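Side-chain contacts in ankyrin repeat and SOCS BOX protein 11 (Homo sapiens, PDB 4UUC), which serves as the substrate-recognition subunit of a cullin-5-RING ubiquitin ligase, directing targets such as BIK, DIRAS2 and RPN1 to ubiquitination and proteasomal degradation: residues A[8-11]-A[12-16]; A[32-35]-A[36-40]; A[195-198]-A[199-203]. All coordinates share one frame; numbering follows the deposited sequence.

Interaction 1. Residues A[8-11]-A[12-16]; sequences LHEA and AAQGR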
# COMPACT_ATOMS: atom_id res chain seq x y z
N LEU A 8 -5.82 25.15 11.50
CA LEU A 8 -6.61 24.16 10.77
C LEU A 8 -5.81 22.87 10.55
O LEU A 8 -6.35 21.77 10.70
CB LEU A 8 -7.08 24.72 9.43
CG LEU A 8 -8.08 23.84 8.66
CD1 LEU A 8 -9.40 23.72 9.41
CD2 LEU A 8 -8.32 24.39 7.27
N HIS A 9 -4.53 23.00 10.19
CA HIS A 9 -3.65 21.84 10.01
C HIS A 9 -3.62 21.00 11.29
O HIS A 9 -3.69 19.77 11.25
CB HIS A 9 -2.22 22.27 9.66
CG HIS A 9 -2.02 22.65 8.23
ND1 HIS A 9 -2.34 23.89 7.73
CD2 HIS A 9 -1.49 21.95 7.19
CE1 HIS A 9 -2.03 23.95 6.45
NE2 HIS A 9 -1.51 22.78 6.10
N GLU A 10 -3.50 21.69 12.42
CA GLU A 10 -3.38 21.03 13.72
C GLU A 10 -4.69 20.36 14.12
O GLU A 10 -4.68 19.24 14.63
CB GLU A 10 -2.95 22.04 14.79
CG GLU A 10 -2.87 21.48 16.20
CD GLU A 10 -1.82 20.39 16.36
OE1 GLU A 10 -0.95 20.24 15.47
OE2 GLU A 10 -1.87 19.67 17.38
N ALA A 11 -5.81 21.05 13.91
CA ALA A 11 -7.11 20.45 14.21
C ALA A 11 -7.30 19.19 13.37
O ALA A 11 -7.76 18.16 13.85
CB ALA A 11 -8.24 21.44 13.97
N ALA A 12 -6.92 19.29 12.10
CA ALA A 12 -7.05 18.16 11.18
C ALA A 12 -6.15 16.99 11.59
O ALA A 12 -6.56 15.83 11.54
CB ALA A 12 -6.72 18.59 9.76
N ALA A 13 -4.92 17.30 12.00
CA ALA A 13 -3.97 16.26 12.38
C ALA A 13 -4.45 15.50 13.62
O ALA A 13 -4.27 14.28 13.72
CB ALA A 13 -2.60 16.87 12.64
N GLN A 14 -5.06 16.22 14.56
CA GLN A 14 -5.50 15.65 15.83
C GLN A 14 -6.85 14.95 15.73
O GLN A 14 -7.22 14.20 16.63
CB GLN A 14 -5.59 16.74 16.90
CG GLN A 14 -4.27 17.37 17.27
CD GLN A 14 -3.35 16.43 18.01
OE1 GLN A 14 -3.80 15.59 18.79
NE2 GLN A 14 -2.05 16.55 17.76
N GLY A 15 -7.60 15.21 14.66
CA GLY A 15 -8.93 14.66 14.52
C GLY A 15 -9.92 15.38 15.42
O GLY A 15 -10.85 14.77 15.96
N ARG A 16 -9.72 16.68 15.59
CA ARG A 16 -10.60 17.49 16.41
C ARG A 16 -11.66 18.15 15.53
O ARG A 16 -11.55 19.31 15.15
CB ARG A 16 -9.81 18.55 17.18
CG ARG A 16 -8.82 17.97 18.17
CD ARG A 16 -9.09 18.44 19.59
NE ARG A 16 -7.92 18.27 20.44
CZ ARG A 16 -7.79 18.80 21.66
NH1 ARG A 16 -8.77 19.52 22.18
NH2 ARG A 16 -6.68 18.60 22.36
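The carboxylate of Glu10 meets the amide of Gln14 one helical turn further on, the two planes 34° apart. Gln14 lies over one face of the carboxylate: NE2, tilted out of its plane, approaches Glu10 OE2 at 3.1 Å in a weak, strongly bent hydrogen bond. Gln14 CG stands over the same face, 3.3 Å from OE2, so methylene and amide together cover that oxygen from one side. Glu10 CG stands opposite the backbone N, and a bend at chi2 (63°) swings the carboxylate round to its neighbour. The other oxygen, OE1, is engaged by Arg5 in a salt bridge. The imidazole of His9 is held at both nitrogens, ND1 by Ser6 OG and NE2 by Val38 O, which would fix its rotation. The i to i+4 bonds of helix 7-14 run from Ala12, Ala13 and Gln14 back to Leu8, His9 and Glu10. The helix then ends in a Schellman motif. Gly15 takes a positive phi of 75°, Arg16 N binds Ala11 O at 3.0 Å, and Gly15 N makes a weak bond of 3.3 Å to Ala12 O. Arg16 in turn is the N-cap residue of helix 17-26, whose Leu20 packs on the methyls of Ala11 and Ala12. The chemistry is therefore divided: backbone bonds end the helix in the first ankyrin repeat, while the Glu10 carboxylate depends chiefly on Arg5, which would probably favour its charged form, Gln14 remaining secondary.

Interaction 2. Residues A[32-35]-A[36-40]; sequences LVTI and NRVSS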
# COMPACT_ATOMS: atom_id res chain seq x y z
N LEU A 32 -4.75 26.29 2.31
CA LEU A 32 -3.42 26.74 2.70
C LEU A 32 -2.49 25.55 2.86
O LEU A 32 -2.85 24.55 3.50
CB LEU A 32 -3.49 27.54 4.01
CG LEU A 32 -2.15 27.94 4.65
CD1 LEU A 32 -1.39 28.90 3.76
CD2 LEU A 32 -2.36 28.54 6.02
N VAL A 33 -1.30 25.65 2.28
CA VAL A 33 -0.31 24.59 2.40
C VAL A 33 0.96 25.09 3.07
O VAL A 33 1.23 26.29 3.11
CB VAL A 33 0.05 23.98 1.02
CG1 VAL A 33 -1.19 23.39 0.36
CG2 VAL A 33 0.69 25.02 0.10
N THR A 34 1.73 24.14 3.61
CA THR A 34 3.01 24.45 4.22
C THR A 34 4.07 24.58 3.13
O THR A 34 3.77 24.48 1.94
CB THR A 34 3.44 23.36 5.21
OG1 THR A 34 3.69 22.14 4.50
CG2 THR A 34 2.35 23.12 6.26
N ILE A 35 5.32 24.79 3.54
CA ILE A 35 6.41 24.91 2.58
C ILE A 35 6.63 23.58 1.87
O ILE A 35 7.11 23.55 0.74
CB ILE A 35 7.72 25.37 3.26
CG1 ILE A 35 8.09 24.45 4.42
CG2 ILE A 35 7.58 26.81 3.74
CD1 ILE A 35 9.46 24.73 5.02
N ASN A 36 6.27 22.48 2.53
CA ASN A 36 6.32 21.16 1.90
C ASN A 36 5.03 20.85 1.15
O ASN A 36 4.79 19.71 0.75
CB ASN A 36 6.59 20.08 2.95
CG ASN A 36 8.01 20.12 3.49
OD1 ASN A 36 8.93 20.57 2.81
ND2 ASN A 36 8.19 19.65 4.72
N ARG A 37 4.20 21.88 0.95
CA ARG A 37 2.95 21.77 0.21
C ARG A 37 1.99 20.75 0.85
O ARG A 37 1.26 20.05 0.15
CB ARG A 37 3.21 21.40 -1.25
CG ARG A 37 4.03 22.45 -1.99
CD ARG A 37 3.94 22.27 -3.50
NE ARG A 37 4.71 23.30 -4.19
CZ ARG A 37 4.30 24.56 -4.36
NH1 ARG A 37 3.13 24.95 -3.87
NH2 ARG A 37 5.07 25.42 -5.01
N VAL A 38 2.00 20.70 2.18
CA VAL A 38 1.07 19.87 2.93
C VAL A 38 -0.17 20.68 3.30
O VAL A 38 -0.07 21.74 3.93
CB VAL A 38 1.73 19.32 4.22
CG1 VAL A 38 0.74 18.45 5.00
CG2 VAL A 38 2.98 18.52 3.87
N SER A 39 -1.33 20.17 2.91
CA SER A 39 -2.62 20.78 3.23
C SER A 39 -3.22 20.16 4.49
O SER A 39 -2.76 19.12 4.96
CB SER A 39 -3.59 20.63 2.07
OG SER A 39 -4.09 19.30 1.99
N SER A 40 -4.26 20.79 5.02
CA SER A 40 -4.98 20.23 6.16
C SER A 40 -5.59 18.87 5.81
O SER A 40 -5.65 17.97 6.65
CB SER A 40 -6.07 21.19 6.62
OG SER A 40 -5.50 22.37 7.16
O HOH W 1 -4.96 23.52 4.67
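Thr34 and Arg37 close a type I beta turn, Arg37 N reaching Thr34 O at 2.8 Å from above the carbonyl plane. The chain reverses here, residues 32-35 and 36-40 running 155° apart. Thr34 N returns a bond of 3.0 Å to Val38 O, and Arg37 has positive phi (60°); together these features make a type I turn with a G1 beta bulge, although no regular strand follows on either arm. Further along, Val33 CA makes a CA-H...O contact with that same Val38 O.

Thr34 OG1 braces the turn from within. A chi1 of 66° folds it back over its own backbone, which brings it 3.2 Å from Val38 N for a fairly straight hydrogen bond. A weak, more bent bond from Asn36 N, at 3.3 Å, gives the arrangement the form of an ST turn, and Val38 CB lies close by the same oxygen. The side chain of Val33 leans on the opposing arm: its CB is 3.7 Å from Arg37 CA, and its CG1 touches Ser39 CB at 4.0 Å. At the open end a water spans the arms, donating to Leu32 O and accepting from Ser40 N.

Ser39 is the N-cap of helix 40-46, its OG capping a backbone N just beyond the segment while its own N is bonded to His42 ND1. This is the beta-hairpin loop of the ankyrin fold, joining helix 17-26 to helix 40-46 where the first repeat closes at Leu32 and the second opens at Asn36. Helix 7-14 lies against it as well, with Ser40 packing on Leu8 and Ala12. On the other flank, the backbone of Asn36 is bonded to that of Val68 in the next loop.

Interaction 3. Residues A[195-198]-A[199-203]; sequences RRNA and QGKSA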
# COMPACT_ATOMS: atom_id res chain seq x y z
N ARG A 195 13.26 -20.98 -10.72
CA ARG A 195 13.84 -19.85 -11.46
C ARG A 195 14.71 -18.97 -10.57
O ARG A 195 14.45 -18.78 -9.38
CB ARG A 195 12.75 -19.02 -12.13
CG ARG A 195 11.75 -18.38 -11.19
CD ARG A 195 10.80 -17.49 -11.97
NE ARG A 195 11.46 -16.28 -12.45
CZ ARG A 195 10.87 -15.34 -13.18
NH1 ARG A 195 9.60 -15.47 -13.55
NH2 ARG A 195 11.56 -14.27 -13.56
N ARG A 196 15.76 -18.43 -11.18
CA ARG A 196 16.76 -17.65 -10.46
C ARG A 196 16.57 -16.16 -10.70
O ARG A 196 16.04 -15.75 -11.74
CB ARG A 196 18.17 -18.09 -10.89
CG ARG A 196 18.38 -19.59 -10.74
CD ARG A 196 19.80 -20.02 -11.05
NE ARG A 196 20.04 -21.39 -10.62
CZ ARG A 196 20.38 -21.75 -9.38
NH1 ARG A 196 20.53 -20.83 -8.44
NH2 ARG A 196 20.57 -23.02 -9.08
N ASN A 197 17.01 -15.35 -9.73
CA ASN A 197 16.87 -13.90 -9.81
C ASN A 197 18.14 -13.24 -10.35
O ASN A 197 19.01 -13.90 -10.91
CB ASN A 197 16.50 -13.33 -8.43
CG ASN A 197 17.63 -13.45 -7.40
OD1 ASN A 197 18.73 -13.91 -7.70
ND2 ASN A 197 17.33 -13.03 -6.17
N ALA A 198 18.24 -11.92 -10.18
CA ALA A 198 19.34 -11.15 -10.75
C ALA A 198 20.69 -11.48 -10.12
O ALA A 198 21.74 -11.20 -10.71
CB ALA A 198 19.05 -9.66 -10.62
N GLN A 199 20.67 -12.07 -8.93
CA GLN A 199 21.90 -12.51 -8.28
C GLN A 199 22.18 -13.99 -8.57
O GLN A 199 23.11 -14.57 -8.02
CB GLN A 199 21.82 -12.27 -6.77
CG GLN A 199 21.95 -10.81 -6.36
CD GLN A 199 20.73 -9.97 -6.72
OE1 GLN A 199 19.60 -10.37 -6.45
NE2 GLN A 199 20.96 -8.82 -7.34
N GLY A 200 21.37 -14.57 -9.45
CA GLY A 200 21.52 -15.97 -9.83
C GLY A 200 21.05 -16.94 -8.76
O GLY A 200 21.42 -18.11 -8.76
N LYS A 201 20.22 -16.45 -7.84
CA LYS A 201 19.75 -17.25 -6.71
C LYS A 201 18.32 -17.76 -6.90
O LYS A 201 17.44 -17.02 -7.35
CB LYS A 201 19.80 -16.43 -5.41
CG LYS A 201 21.16 -15.83 -5.08
CD LYS A 201 22.17 -16.90 -4.69
CE LYS A 201 23.49 -16.28 -4.24
NZ LYS A 201 24.50 -17.31 -3.87
N SER A 202 18.09 -19.02 -6.56
CA SER A 202 16.74 -19.55 -6.44
C SER A 202 16.17 -19.17 -5.07
O SER A 202 16.91 -18.76 -4.18
CB SER A 202 16.73 -21.06 -6.61
OG SER A 202 17.37 -21.67 -5.50
N ALA A 203 14.86 -19.33 -4.90
CA ALA A 203 14.24 -19.07 -3.61
C ALA A 203 14.90 -19.93 -2.53
O ALA A 203 15.22 -19.43 -1.45
CB ALA A 203 12.75 -19.33 -3.68
O HOH W 2 12.98 -19.66 -7.26
O HOH W 3 19.31 -12.04 -4.18
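The loop between helices 180-188 and 203-206 is an ankyrin hairpin, and an Asx turn at Asn197 organises its tip. Asn197 OD1 is gripped by two backbone amides: Gln199 N, which defines the Asx turn, and Lys201 N, each at 2.9 Å. They come from opposite faces of the amide plane, so both lie off that plane. A chi1 of 68° tucks the side chain in close to its own main chain, placing OD1 between the amides of Gln199 and Lys201. The other end of the amide, ND2, donates to Asp168 and to a water that in turn donates to Gln199 OE1. The amides of Asn197 and Gln199 are turned 77° against each other.

The backbone completes a type I turn, with Gly200 N to Asn197 O at 2.9 Å, and Asn197 N reaches Lys201 O across it. Gly200, with positive phi, supplies the bulge residue. Its carbonyl O accepts from Arg196 NH1 at 2.9 Å, approaching the edge of the guanidinium but 24° out of its plane. Ser202 CB lies over one face of that group, 4.2 Å from NH1. Arg196 extends from CG to NE to get there, and NH1 also forms a salt bridge with Asp205, which additionally accepts from Ser202 N. Ser202 itself N-caps helix 203-206.

An Asx turn with a type I turn and G1 bulge is the familiar hairpin of the ankyrin repeat, commonly with an Asp or Asn and a glycine at these places and a Ser or Thr at the head of the helix.

Along the chain the contacts come in series. Interactions 1 and 2 belong to the N-terminal end of the ankyrin stack, their centres about 13 Å apart, and they touch where the histidine of helix 7-14 meets the hairpin ahead of helix 40-46. Interaction 3 sits on the other side of the chain's centre, about 48 Å from interaction 1 and 44 Å from interaction 2 (centre to centre), with no contact to either. Interactions 2 and 3 are the same repeat element at two ends of the elongated domain, each feeding a serine-capped helix; interaction 1 ends a helix instead. The hairpins recur along the ankyrin repeat domain, the part of the ligase's substrate-recognition subunit present here.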